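Local atomic coordinates of lipoxygenase (Cyanothece sp., PDB entry 5EK8), a protein that probably uses a non-heme iron to insert molecular oxygen into polyunsaturated fatty acids, acting as a 9R-lipoxygenase. Residues I462-E465 against Y466-F470; C559-I562 against I563-T567; L646-K649 against D650-A653. One frame throughout, in Å; residues are numbered along the deposited sequence.

Contact 1: I462-E465 against Y466-F470; sequences ILTE and YVDAF
On the alpha-helix 451-473, Thr464 and Asp468 stand one turn apart with their side chains side by side and pointing the same way. Methyl CG2 of Thr464 comes 3.6 Å from Asp468 OD2, a van der Waals contact. With its hydroxyl beside the backbone N (chi1 -58°), Thr464 can bond OG1 back to the carbonyl of Trp460 while the methyl is left to meet the aspartate. Asp468 sends OD1 the other way, into a salt bridge with Lys556, so its charge links this helix to helix 549-574.

Regular i to i+4 bonding joins 462-465 to 466-470. Tyr466 N donates to Ile462 O at 2.9 Å, Val467 N to Leu463 O at 2.9 Å, Asp468 N to Thr464 O at 3.0 Å and Ala469 N to Glu465 O at 2.9 Å, all nearly straight. The helix is amphipathic, as suits a packed element of the largely helical lipoxygenase domain. Ile462, Leu463, Tyr466 and Val467 are buried, whereas Glu465 and Ala469 lie at the surface, where water can solvate the carboxylate and the small methyl exposes little apolar surface. Tyr466 places CB 3.4 Å from Ile462 O, but with CG anti to the backbone N (chi1 168°) its ring leaves this turn and packs against Met386, Ile563 and Leu641. The branched Val467 stays close to the backbone, its CB lying 3.4 Å from Leu463 O. Leu463 itself turns inward, its side chain about 12 Å from that of the iron ligand His570.

Contact 2: C559-I562 against I563-T567; sequences CRHI and IFHTT
Cys559 accepts through its carbonyl from Ile563 N at 2.9 Å on the buried helix 549-574, which further along supplies His570 and Asn574 to the iron of the lipoxygenase site. CG1 of the beta-branched Ile563 lies against Cys559 O; its other branch, CG2, packs on Leu463, and the side chain also touches Met386.

Arg560 O takes Phe564 N at 2.9 Å, while the guanidinium turns elsewhere and bonds Gln557 through NH2. His561 does more. Its carbonyl receives two donors from one residue: His565 N at 3.0 Å and the ring nitrogen His565 ND1, also at 3.0 Å. The ring bond is fairly straight, 163° at the hydrogen, and the oxygen lies in the imidazole plane, but ND1 sits above the plane of the carbonyl. This helps to fix the rotation of the His565 ring, whose ND1-CE1 side lies over one face of the His561 imidazole. The two rings meet obliquely, centroids 4.3 Å apart and planes at 50°. His561 NE2 is held by Gln366 OE1, and the edge-to-face contacts of both rings with Trp440 help to fill this side of the helix.

Ile562 precedes a wider pi-type turn at 565-567, and its carbonyl is also doubly used. Thr566 N reaches it at 2.9 Å; Thr566 OG1, set between its own backbone N and carbonyl carbon (chi1 51°), donates to the same Ile562 O at 2.7 Å from above the carbonyl plane.

Contact 3: L646-K649 against D650-A653; sequences LNRK and DQFA
Lys649 and Ala653 make the single hydrogen bond assigned across this contact: Ala653 N donates to Lys649 O over 3.0 Å, somewhat bent at 146° and lying in the carbonyl plane. It belongs to the short helix 649-653, which follows helix 639-647 after a break at Arg648.

Polar side chains meet beside that break. The Gln651 chain bends at chi2 (75°), which brings its amide back over Arg648, with CD 3.9 Å from Arg648 CA and 4.0 Å from Arg648 NE. Amide and guanidinium cross with their planes 81° apart. Both side chains are long and flexible enough to span the turn, and both also rest on Leu458 of helix 451-473.

Apolar packing centres on Phe652, the buried residue here, with the chain of Lys649 also touching Ile659. Arg648 O lies at the edge of the phenylalanine ring, near its plane, by CD2. The ring itself is lodged against Ile462 and Ile659.

Charges contribute little across the turn. Lys649 NZ is 6.4 Å from Asp650 OD1, and its pairing with Asp658 is long and weak. Since both Lys649 and Asp650 are exposed, solvent probably screens their attraction, which suggests that backbone bonding and the packing of Phe652 matter more here than charge.

Overall arrangement
Reading from the N terminus, the three contacts come in series, 462-470, 559-567 and 646-653. Each joins adjoining residues, so none closes a long loop and none nests or crosses. Contacts 1 and 2 lie on the neighbouring helices 451-473 and 549-574 and touch directly: Leu463 CD2 packs 3.6 Å from Ile563 CG2, and Tyr466 CE2 3.6 Å from Ile563 CD1. Contact 3, where helix 639-647 gives way to 649-653, meets a different flank of contact 1 through Ile462 CD1, 3.5 Å from Phe652 CE2. Contacts 2 and 3 do not touch, their nearest atoms about 8 Å apart. Helix 451-473 thus bridges the iron-bearing helix 549-574 and the surface turn.

Contact 1: I462-E465 against Y466-F470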
ATOM      1  N   ILE A 462     -11.731 -10.444 -14.907  1.00 61.30           N
ATOM      2  CA  ILE A 462     -10.407 -10.696 -15.477  1.00 60.68           C
ATOM      3  C   ILE A 462      -9.523 -11.475 -14.498  1.00 56.45           C
ATOM      4  O   ILE A 462      -8.900 -12.479 -14.862  1.00 51.90           O
ATOM      5  CB  ILE A 462      -9.696  -9.392 -15.867  1.00 63.65           C
ATOM      6  CG1 ILE A 462     -10.466  -8.675 -16.974  1.00 67.48           C
ATOM      7  CG2 ILE A 462      -8.285  -9.681 -16.339  1.00 63.33           C
ATOM      8  CD1 ILE A 462      -9.867  -7.347 -17.352  1.00 66.04           C
ATOM      9  N   LEU A 463      -9.484 -11.010 -13.252  1.00 55.50           N
ATOM     10  CA  LEU A 463      -8.719 -11.675 -12.200  1.00 54.54           C
ATOM     11  C   LEU A 463      -9.214 -13.097 -11.964  1.00 55.80           C
ATOM     12  O   LEU A 463      -8.429 -13.993 -11.688  1.00 56.10           O
ATOM     13  CB  LEU A 463      -8.780 -10.878 -10.893  1.00 51.27           C
ATOM     14  CG  LEU A 463      -8.172  -9.472 -10.937  1.00 54.05           C
ATOM     15  CD1 LEU A 463      -7.990  -8.926  -9.534  1.00 53.46           C
ATOM     16  CD2 LEU A 463      -6.852  -9.458 -11.703  1.00 53.30           C
ATOM     17  N   THR A 464     -10.519 -13.301 -12.078  1.00 52.32           N
ATOM     18  CA  THR A 464     -11.085 -14.631 -11.917  1.00 53.29           C
ATOM     19  C   THR A 464     -10.562 -15.577 -12.992  1.00 58.30           C
ATOM     20  O   THR A 464     -10.051 -16.660 -12.678  1.00 61.32           O
ATOM     21  CB  THR A 464     -12.610 -14.593 -11.973  1.00 49.72           C
ATOM     22  OG1 THR A 464     -13.097 -13.711 -10.955  1.00 52.48           O
ATOM     23  CG2 THR A 464     -13.174 -15.982 -11.755  1.00 41.53           C
ATOM     24  N   GLU A 465     -10.684 -15.158 -14.253  1.00 57.10           N
ATOM     25  CA  GLU A 465     -10.145 -15.927 -15.376  1.00 56.90           C
ATOM     26  C   GLU A 465      -8.668 -16.243 -15.165  1.00 54.39           C
ATOM     27  O   GLU A 465      -8.235 -17.395 -15.285  1.00 53.07           O
ATOM     28  CB  GLU A 465     -10.316 -15.167 -16.690  1.00 65.00           C
ATOM     29  CG  GLU A 465     -11.747 -14.975 -17.151  1.00 75.61           C
ATOM     30  CD  GLU A 465     -11.829 -14.222 -18.476  1.00 84.43           C
ATOM     31  OE1 GLU A 465     -11.071 -14.571 -19.410  1.00 85.19           O
ATOM     32  OE2 GLU A 465     -12.643 -13.275 -18.580  1.00 87.07           O
ATOM     33  N   TYR A 466      -7.906 -15.204 -14.839  1.00 53.00           N
ATOM     34  CA  TYR A 466      -6.470 -15.330 -14.625  1.00 53.15           C
ATOM     35  C   TYR A 466      -6.138 -16.363 -13.557  1.00 54.79           C
ATOM     36  O   TYR A 466      -5.373 -17.290 -13.808  1.00 58.33           O
ATOM     37  CB  TYR A 466      -5.873 -13.975 -14.247  1.00 52.02           C
ATOM     38  CG  TYR A 466      -4.455 -14.043 -13.728  1.00 50.71           C
ATOM     39  CD1 TYR A 466      -3.439 -14.627 -14.484  1.00 50.99           C
ATOM     40  CD2 TYR A 466      -4.127 -13.509 -12.489  1.00 47.43           C
ATOM     41  CE1 TYR A 466      -2.141 -14.688 -14.012  1.00 49.42           C
ATOM     42  CE2 TYR A 466      -2.836 -13.562 -12.010  1.00 48.65           C
ATOM     43  CZ  TYR A 466      -1.845 -14.150 -12.773  1.00 52.06           C
ATOM     44  OH  TYR A 466      -0.557 -14.194 -12.285  1.00 56.40           O
ATOM     45  N   VAL A 467      -6.723 -16.197 -12.374  1.00 55.68           N
ATOM     46  CA  VAL A 467      -6.459 -17.073 -11.237  1.00 58.30           C
ATOM     47  C   VAL A 467      -6.822 -18.519 -11.553  1.00 64.37           C
ATOM     48  O   VAL A 467      -6.035 -19.433 -11.293  1.00 68.02           O
ATOM     49  CB  VAL A 467      -7.235 -16.625  -9.982  1.00 59.87           C
ATOM     50  CG1 VAL A 467      -7.107 -17.657  -8.869  1.00 58.47           C
ATOM     51  CG2 VAL A 467      -6.746 -15.270  -9.510  1.00 58.75           C
ATOM     52  N   ASP A 468      -8.014 -18.721 -12.111  1.00 64.24           N
ATOM     53  CA  ASP A 468      -8.448 -20.060 -12.507  1.00 63.46           C
ATOM     54  C   ASP A 468      -7.434 -20.704 -13.452  1.00 63.85           C
ATOM     55  O   ASP A 468      -6.988 -21.836 -13.230  1.00 64.67           O
ATOM     56  CB  ASP A 468      -9.825 -20.009 -13.173  1.00 64.59           C
ATOM     57  CG  ASP A 468     -10.956 -19.903 -12.173  1.00 64.75           C
ATOM     58  OD1 ASP A 468     -10.807 -20.415 -11.046  1.00 65.01           O
ATOM     59  OD2 ASP A 468     -12.002 -19.316 -12.515  1.00 67.52           O
ATOM     60  N   ALA A 469      -7.065 -19.967 -14.497  1.00 64.02           N
ATOM     61  CA  ALA A 469      -6.110 -20.459 -15.486  1.00 63.27           C
ATOM     62  C   ALA A 469      -4.776 -20.842 -14.851  1.00 62.60           C
ATOM     63  O   ALA A 469      -4.277 -21.952 -15.049  1.00 62.46           O
ATOM     64  CB  ALA A 469      -5.895 -19.420 -16.563  1.00 60.33           C
ATOM     65  N   PHE A 470      -4.213 -19.916 -14.081  1.00 59.25           N
ATOM     66  CA  PHE A 470      -2.922 -20.122 -13.434  1.00 59.37           C
ATOM     67  C   PHE A 470      -2.941 -21.355 -12.545  1.00 64.86           C
ATOM     68  O   PHE A 470      -2.058 -22.211 -12.638  1.00 65.94           O
ATOM     69  CB  PHE A 470      -2.534 -18.891 -12.612  1.00 54.17           C
ATOM     70  CG  PHE A 470      -1.153 -18.964 -12.022  1.00 53.32           C
ATOM     71  CD1 PHE A 470      -0.941 -19.540 -10.776  1.00 54.03           C
ATOM     72  CD2 PHE A 470      -0.068 -18.439 -12.706  1.00 49.42           C
ATOM     73  CE1 PHE A 470       0.325 -19.602 -10.231  1.00 54.54           C
ATOM     74  CE2 PHE A 470       1.204 -18.495 -12.169  1.00 47.83           C
ATOM     75  CZ  PHE A 470       1.403 -19.078 -10.930  1.00 52.14           C
TER

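Contact 2: C559-I562 against I563-T567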
ATOM      1  N   CYS A 559      -5.872 -14.762  -3.399  1.00 44.88           N
ATOM      2  CA  CYS A 559      -5.078 -14.269  -4.514  1.00 45.79           C
ATOM      3  C   CYS A 559      -5.810 -13.170  -5.284  1.00 47.02           C
ATOM      4  O   CYS A 559      -5.228 -12.122  -5.591  1.00 47.80           O
ATOM      5  CB  CYS A 559      -4.712 -15.422  -5.443  1.00 43.76           C
ATOM      6  SG  CYS A 559      -3.474 -16.559  -4.754  1.00 51.31           S
ATOM      7  N   ARG A 560      -7.086 -13.416  -5.583  1.00 43.92           N
ATOM      8  CA  ARG A 560      -7.946 -12.407  -6.204  1.00 45.80           C
ATOM      9  C   ARG A 560      -7.970 -11.113  -5.395  1.00 48.56           C
ATOM     10  O   ARG A 560      -7.839 -10.017  -5.943  1.00 49.27           O
ATOM     11  CB  ARG A 560      -9.376 -12.928  -6.356  1.00 48.75           C
ATOM     12  CG  ARG A 560      -9.615 -13.805  -7.569  1.00 50.18           C
ATOM     13  CD  ARG A 560     -11.106 -14.056  -7.758  1.00 55.16           C
ATOM     14  NE  ARG A 560     -11.700 -14.816  -6.657  1.00 60.92           N
ATOM     15  CZ  ARG A 560     -11.837 -16.140  -6.645  1.00 63.37           C
ATOM     16  NH1 ARG A 560     -11.417 -16.864  -7.674  1.00 67.43           N
ATOM     17  NH2 ARG A 560     -12.395 -16.743  -5.605  1.00 59.99           N
ATOM     18  N   HIS A 561      -8.150 -11.254  -4.087  1.00 47.60           N
ATOM     19  CA  HIS A 561      -8.198 -10.117  -3.173  1.00 45.27           C
ATOM     20  C   HIS A 561      -6.914  -9.279  -3.237  1.00 46.77           C
ATOM     21  O   HIS A 561      -6.944  -8.065  -3.510  1.00 44.50           O
ATOM     22  CB  HIS A 561      -8.437 -10.624  -1.748  1.00 35.12           C
ATOM     23  CG  HIS A 561      -8.786  -9.551  -0.768  1.00 33.29           C
ATOM     24  ND1 HIS A 561     -10.008  -8.911  -0.765  1.00 33.25           N
ATOM     25  CD2 HIS A 561      -8.077  -9.005   0.248  1.00 34.43           C
ATOM     26  CE1 HIS A 561     -10.033  -8.017   0.207  1.00 32.93           C
ATOM     27  NE2 HIS A 561      -8.873  -8.057   0.840  1.00 32.80           N
ATOM     28  N   ILE A 562      -5.792  -9.952  -2.992  1.00 45.77           N
ATOM     29  CA  ILE A 562      -4.472  -9.335  -3.029  1.00 43.70           C
ATOM     30  C   ILE A 562      -4.229  -8.601  -4.341  1.00 47.34           C
ATOM     31  O   ILE A 562      -3.928  -7.403  -4.347  1.00 46.22           O
ATOM     32  CB  ILE A 562      -3.359 -10.385  -2.829  1.00 42.38           C
ATOM     33  CG1 ILE A 562      -3.442 -10.990  -1.426  1.00 42.30           C
ATOM     34  CG2 ILE A 562      -1.985  -9.765  -3.071  1.00 42.39           C
ATOM     35  CD1 ILE A 562      -2.557 -12.212  -1.236  1.00 40.32           C
ATOM     36  N   ILE A 563      -4.380  -9.322  -5.449  1.00 47.60           N
ATOM     37  CA  ILE A 563      -4.134  -8.743  -6.763  1.00 45.26           C
ATOM     38  C   ILE A 563      -5.043  -7.549  -7.005  1.00 46.33           C
ATOM     39  O   ILE A 563      -4.600  -6.520  -7.514  1.00 51.00           O
ATOM     40  CB  ILE A 563      -4.333  -9.775  -7.889  1.00 43.02           C
ATOM     41  CG1 ILE A 563      -3.274 -10.873  -7.794  1.00 40.09           C
ATOM     42  CG2 ILE A 563      -4.248  -9.101  -9.247  1.00 38.98           C
ATOM     43  CD1 ILE A 563      -3.440 -11.971  -8.815  1.00 36.27           C
ATOM     44  N   PHE A 564      -6.308  -7.672  -6.615  1.00 44.00           N
ATOM     45  CA  PHE A 564      -7.262  -6.590  -6.830  1.00 42.26           C
ATOM     46  C   PHE A 564      -6.836  -5.323  -6.122  1.00 43.20           C
ATOM     47  O   PHE A 564      -6.850  -4.242  -6.713  1.00 44.43           O
ATOM     48  CB  PHE A 564      -8.665  -6.971  -6.365  1.00 40.33           C
ATOM     49  CG  PHE A 564      -9.693  -5.899  -6.613  1.00 42.89           C
ATOM     50  CD1 PHE A 564      -9.996  -4.957  -5.637  1.00 46.91           C
ATOM     51  CD2 PHE A 564     -10.348  -5.825  -7.833  1.00 40.07           C
ATOM     52  CE1 PHE A 564     -10.940  -3.970  -5.871  1.00 47.81           C
ATOM     53  CE2 PHE A 564     -11.297  -4.843  -8.072  1.00 43.53           C
ATOM     54  CZ  PHE A 564     -11.590  -3.911  -7.090  1.00 46.75           C
ATOM     55  N   HIS A 565      -6.455  -5.445  -4.857  1.00 43.29           N
ATOM     56  CA  HIS A 565      -6.145  -4.238  -4.103  1.00 44.78           C
ATOM     57  C   HIS A 565      -4.753  -3.677  -4.377  1.00 46.96           C
ATOM     58  O   HIS A 565      -4.530  -2.480  -4.217  1.00 47.02           O
ATOM     59  CB  HIS A 565      -6.340  -4.498  -2.614  1.00 39.58           C
ATOM     60  CG  HIS A 565      -7.779  -4.624  -2.233  1.00 40.12           C
ATOM     61  ND1 HIS A 565      -8.471  -5.814  -2.328  1.00 42.01           N
ATOM     62  CD2 HIS A 565      -8.676  -3.701  -1.813  1.00 39.31           C
ATOM     63  CE1 HIS A 565      -9.724  -5.623  -1.957  1.00 41.44           C
ATOM     64  NE2 HIS A 565      -9.875  -4.349  -1.640  1.00 41.07           N
ATOM     65  N   THR A 566      -3.825  -4.525  -4.805  1.00 47.10           N
ATOM     66  CA  THR A 566      -2.477  -4.054  -5.098  1.00 45.95           C
ATOM     67  C   THR A 566      -2.383  -3.420  -6.484  1.00 49.33           C
ATOM     68  O   THR A 566      -1.455  -2.660  -6.761  1.00 52.79           O
ATOM     69  CB  THR A 566      -1.447  -5.190  -5.006  1.00 41.91           C
ATOM     70  OG1 THR A 566      -1.900  -6.307  -5.782  1.00 44.93           O
ATOM     71  CG2 THR A 566      -1.248  -5.605  -3.558  1.00 32.32           C
ATOM     72  N   THR A 567      -3.333  -3.745  -7.357  1.00 48.26           N
ATOM     73  CA  THR A 567      -3.339  -3.184  -8.706  1.00 46.28           C
ATOM     74  C   THR A 567      -4.418  -2.114  -8.890  1.00 41.28           C
ATOM     75  O   THR A 567      -4.173  -0.941  -8.623  1.00 44.12           O
ATOM     76  CB  THR A 567      -3.538  -4.278  -9.769  1.00 46.23           C
ATOM     77  OG1 THR A 567      -4.794  -4.931  -9.555  1.00 51.89           O
ATOM     78  CG2 THR A 567      -2.415  -5.297  -9.695  1.00 42.08           C
TER

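Contact 3: L646-K649 against D650-A653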
ATOM      1  N   LEU A 646      -5.255  -7.243 -21.662  1.00 60.06           N
ATOM      2  CA  LEU A 646      -5.172  -6.688 -23.008  1.00 64.74           C
ATOM      3  C   LEU A 646      -6.397  -7.069 -23.823  1.00 73.17           C
ATOM      4  O   LEU A 646      -6.971  -6.232 -24.519  1.00 77.94           O
ATOM      5  CB  LEU A 646      -3.903  -7.169 -23.716  1.00 59.98           C
ATOM      6  CG  LEU A 646      -2.587  -6.575 -23.216  1.00 55.92           C
ATOM      7  CD1 LEU A 646      -1.387  -7.276 -23.840  1.00 53.29           C
ATOM      8  CD2 LEU A 646      -2.554  -5.087 -23.498  1.00 55.92           C
ATOM      9  N   ASN A 647      -6.784  -8.340 -23.725  1.00 75.74           N
ATOM     10  CA  ASN A 647      -7.983  -8.856 -24.378  1.00 80.47           C
ATOM     11  C   ASN A 647      -9.191  -7.962 -24.108  1.00 78.63           C
ATOM     12  O   ASN A 647     -10.019  -7.733 -24.990  1.00 82.38           O
ATOM     13  CB  ASN A 647      -8.250 -10.289 -23.905  1.00 89.90           C
ATOM     14  CG  ASN A 647      -9.489 -10.909 -24.533  1.00101.69           C
ATOM     15  OD1 ASN A 647     -10.019 -10.417 -25.533  1.00108.42           O
ATOM     16  ND2 ASN A 647      -9.947 -12.014 -23.953  1.00104.39           N
ATOM     17  N   ARG A 648      -9.267  -7.426 -22.896  1.00 77.74           N
ATOM     18  CA  ARG A 648     -10.406  -6.608 -22.510  1.00 81.65           C
ATOM     19  C   ARG A 648     -10.053  -5.118 -22.417  1.00 82.68           C
ATOM     20  O   ARG A 648     -10.471  -4.429 -21.489  1.00 85.13           O
ATOM     21  CB  ARG A 648     -10.978  -7.107 -21.182  1.00 84.54           C
ATOM     22  CG  ARG A 648     -11.003  -8.627 -21.062  1.00 88.88           C
ATOM     23  CD  ARG A 648     -12.372  -9.141 -20.649  1.00 94.28           C
ATOM     24  NE  ARG A 648     -13.387  -8.882 -21.667  1.00100.98           N
ATOM     25  CZ  ARG A 648     -14.649  -9.291 -21.583  1.00105.72           C
ATOM     26  NH1 ARG A 648     -15.054  -9.981 -20.525  1.00104.77           N
ATOM     27  NH2 ARG A 648     -15.506  -9.011 -22.558  1.00108.67           N
ATOM     28  N   LYS A 649      -9.307  -4.628 -23.403  1.00 81.98           N
ATOM     29  CA  LYS A 649      -8.882  -3.229 -23.467  1.00 79.24           C
ATOM     30  C   LYS A 649     -10.027  -2.263 -23.780  1.00 78.40           C
ATOM     31  O   LYS A 649     -10.146  -1.185 -23.180  1.00 77.60           O
ATOM     32  CB  LYS A 649      -7.786  -3.081 -24.527  1.00 79.32           C
ATOM     33  CG  LYS A 649      -7.389  -1.651 -24.861  1.00 78.73           C
ATOM     34  CD  LYS A 649      -6.348  -1.637 -25.970  1.00 78.84           C
ATOM     35  CE  LYS A 649      -5.894  -0.228 -26.307  1.00 79.23           C
ATOM     36  NZ  LYS A 649      -5.285   0.458 -25.134  0.94 79.03           N
ATOM     37  N   ASP A 650     -10.872  -2.664 -24.722  1.00 79.99           N
ATOM     38  CA  ASP A 650     -11.878  -1.774 -25.284  1.00 84.42           C
ATOM     39  C   ASP A 650     -13.100  -1.578 -24.388  1.00 81.62           C
ATOM     40  O   ASP A 650     -13.725  -0.520 -24.422  1.00 80.15           O
ATOM     41  CB  ASP A 650     -12.312  -2.296 -26.651  1.00 92.24           C
ATOM     42  CG  ASP A 650     -11.133  -2.633 -27.540  1.00 99.23           C
ATOM     43  OD1 ASP A 650     -10.547  -1.703 -28.133  1.00100.51           O
ATOM     44  OD2 ASP A 650     -10.788  -3.829 -27.639  1.00103.84           O
ATOM     45  N   GLN A 651     -13.448  -2.592 -23.599  1.00 79.85           N
ATOM     46  CA  GLN A 651     -14.560  -2.464 -22.658  1.00 79.79           C
ATOM     47  C   GLN A 651     -14.165  -1.488 -21.562  1.00 74.01           C
ATOM     48  O   GLN A 651     -15.008  -0.771 -21.017  1.00 75.79           O
ATOM     49  CB  GLN A 651     -14.949  -3.817 -22.050  1.00 84.35           C
ATOM     50  CG  GLN A 651     -15.211  -4.937 -23.052  1.00 94.38           C
ATOM     51  CD  GLN A 651     -13.932  -5.501 -23.653  1.00101.59           C
ATOM     52  OE1 GLN A 651     -12.846  -4.970 -23.429  1.00106.64           O
ATOM     53  NE2 GLN A 651     -14.060  -6.576 -24.422  1.00102.00           N
ATOM     54  N   PHE A 652     -12.875  -1.468 -21.240  1.00 67.51           N
ATOM     55  CA  PHE A 652     -12.343  -0.493 -20.299  1.00 65.16           C
ATOM     56  C   PHE A 652     -12.319   0.884 -20.942  1.00 64.81           C
ATOM     57  O   PHE A 652     -12.585   1.889 -20.283  1.00 65.94           O
ATOM     58  CB  PHE A 652     -10.942  -0.888 -19.825  1.00 65.03           C
ATOM     59  CG  PHE A 652     -10.940  -1.791 -18.624  1.00 66.59           C
ATOM     60  CD1 PHE A 652     -11.435  -1.349 -17.408  1.00 66.72           C
ATOM     61  CD2 PHE A 652     -10.444  -3.080 -18.708  1.00 68.73           C
ATOM     62  CE1 PHE A 652     -11.438  -2.179 -16.297  1.00 63.23           C
ATOM     63  CE2 PHE A 652     -10.438  -3.912 -17.600  1.00 67.52           C
ATOM     64  CZ  PHE A 652     -10.934  -3.460 -16.394  1.00 62.73           C
ATOM     65  N   ALA A 653     -11.996   0.923 -22.233  1.00 64.30           N
ATOM     66  CA  ALA A 653     -12.038   2.174 -22.987  1.00 62.31           C
ATOM     67  C   ALA A 653     -13.448   2.776 -22.985  1.00 61.66           C
ATOM     68  O   ALA A 653     -13.615   3.994 -22.900  1.00 60.66           O
ATOM     69  CB  ALA A 653     -11.556   1.950 -24.413  1.00 60.12           C
TER